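Local coordinates for uncharacterized protein (Acinetobacter baumannii, PDB 5D66) that is of unknown function but is built of ankyrin repeats, a fold that commonly serves in binding other proteins, at residues L140-L145 against Q154-L159. Sequence-based numbering, arbitrary orientation. Where two conformers were deposited one is given.
Sequences LEAIIL and QIVALL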
# COMPACT_ATOMS: atom_id res chain seq x y z
N LEU A 140 13.89 -0.59 6.22
CA LEU A 140 14.25 0.49 7.14
C LEU A 140 13.04 0.95 7.92
O LEU A 140 13.13 1.15 9.15
CB LEU A 140 14.94 1.63 6.43
CG LEU A 140 16.37 1.36 6.02
CD1 LEU A 140 16.85 2.31 4.94
CD2 LEU A 140 17.31 1.47 7.21
N GLU A 141 11.92 1.19 7.25
CA GLU A 141 10.73 1.62 8.02
C GLU A 141 10.25 0.58 9.01
O GLU A 141 9.83 0.94 10.10
CB GLU A 141 9.60 2.04 7.09
CG GLU A 141 9.92 3.30 6.30
CD GLU A 141 8.72 4.18 5.94
OE1 GLU A 141 7.67 3.98 6.44
OE2 GLU A 141 8.89 5.13 5.16
N ALA A 142 10.28 -0.70 8.64
CA ALA A 142 9.83 -1.71 9.58
C ALA A 142 10.67 -1.71 10.86
O ALA A 142 10.16 -1.96 11.95
CB ALA A 142 9.90 -3.06 8.93
N ILE A 143 11.95 -1.32 10.75
CA ILE A 143 12.85 -1.29 11.90
C ILE A 143 12.66 0.02 12.66
O ILE A 143 12.44 -0.03 13.89
CB ILE A 143 14.31 -1.45 11.44
CG1 ILE A 143 14.53 -2.85 10.80
CG2 ILE A 143 15.27 -1.27 12.63
CD1 ILE A 143 15.77 -3.03 10.10
N ILE A 144 12.79 1.13 11.96
CA ILE A 144 12.78 2.45 12.61
C ILE A 144 11.42 2.83 13.19
O ILE A 144 11.34 3.43 14.25
CB ILE A 144 13.21 3.51 11.57
CG1 ILE A 144 14.67 3.28 11.15
CG2 ILE A 144 13.00 4.91 12.10
CD1 ILE A 144 15.12 4.07 9.93
N LEU A 145 10.35 2.49 12.47
CA LEU A 145 9.00 2.89 12.83
C LEU A 145 8.16 1.79 13.48
O LEU A 145 7.03 2.04 13.88
CB LEU A 145 8.32 3.55 11.62
CG LEU A 145 9.03 4.77 11.12
CD1 LEU A 145 8.39 5.24 9.81
CD2 LEU A 145 9.07 5.93 12.15
N GLN A 154 8.23 -10.39 11.90
CA GLN A 154 7.68 -11.23 10.81
C GLN A 154 7.88 -10.50 9.47
O GLN A 154 8.29 -11.12 8.49
CB GLN A 154 6.20 -11.53 11.07
CG GLN A 154 6.05 -12.43 12.25
CD GLN A 154 4.65 -12.44 12.85
OE1 GLN A 154 3.72 -11.87 12.29
NE2 GLN A 154 4.49 -13.15 13.95
N ILE A 155 7.67 -9.19 9.45
CA ILE A 155 7.83 -8.39 8.22
C ILE A 155 9.29 -8.32 7.82
O ILE A 155 9.62 -8.45 6.63
CB ILE A 155 7.21 -7.01 8.43
CG1 ILE A 155 5.67 -7.14 8.35
CG2 ILE A 155 7.73 -5.98 7.44
CD1 ILE A 155 4.91 -6.04 8.94
N VAL A 156 10.20 -8.07 8.78
CA VAL A 156 11.64 -8.16 8.48
C VAL A 156 11.99 -9.50 7.84
O VAL A 156 12.71 -9.57 6.83
CB VAL A 156 12.47 -7.81 9.69
CG1 VAL A 156 13.95 -8.16 9.48
CG2 VAL A 156 12.32 -6.33 10.05
N ALA A 157 11.54 -10.59 8.49
CA ALA A 157 11.84 -11.90 7.97
C ALA A 157 11.33 -12.09 6.55
O ALA A 157 12.01 -12.68 5.71
CB ALA A 157 11.37 -12.96 8.90
N LEU A 158 10.11 -11.64 6.29
CA LEU A 158 9.51 -11.77 4.94
C LEU A 158 10.32 -11.01 3.93
O LEU A 158 10.61 -11.51 2.84
CB LEU A 158 8.07 -11.21 4.90
CG LEU A 158 7.00 -12.04 5.60
CD1 LEU A 158 5.66 -11.28 5.55
CD2 LEU A 158 6.84 -13.37 4.99
N LEU A 159 10.68 -9.80 4.25
CA LEU A 159 11.45 -8.93 3.30
C LEU A 159 12.79 -9.56 2.97
O LEU A 159 13.22 -9.60 1.84
CB LEU A 159 11.64 -7.52 3.84
CG LEU A 159 10.32 -6.70 3.88
CD1 LEU A 159 10.53 -5.48 4.81
CD2 LEU A 159 9.91 -6.20 2.51
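Ala-142 and Ile-143 face Ile-155 and Val-156 across two nearly antiparallel helical segments, whose axes run at 159° to each other and approach to 9.7 Å. Ala-142 sits at the middle of the contact and gives up the largest area to it. Its CB, directed at the partner helix, meets the CG2 methyl of Ile-155 at 3.9 Å, and the same CB lies 4.2 Å from CG2 of Val-156, so one small methyl touches a branch of each of two consecutive residues. In Ile-155 the branch used is the one anti to the backbone N. CG1 of Val-156 is anti to the backbone N (chi1 169°), which places CG2 anti to the carbonyl carbon and turned to the first helix. There CG2 of Val-156 faces both Ala-142 CB and CG1 of Ile-143, the latter also 4.2 Å away. The Ile-143 and Val-156 side chains cross at about a right angle, and the CG1 methylene of the isoleucine, rather than its terminal CD1, meets the valine. The pairing joins helix 138-144 to helix 150-162, an antiparallel helix packing of the kind that ankyrin repeat domains are built from, here with eight residues between the two segments. Neighbouring helices extend the packing: Ile-155 also touches Ala-110 and Val-115, from helices 106-111 and 115-124, whereas Ile-143 also packs on His-179 of helix 176-183. All four contacting residues are buried, and no hydrogen bond or salt bridge links the segments. Their association therefore rests on methyl and methylene groups at ordinary van der Waals spacing, and the fit probably depends on shape rather than on directed bonds; the small Ala-142 side chain is consistent with the 6.8 Å approach of its CA to that of Val-156.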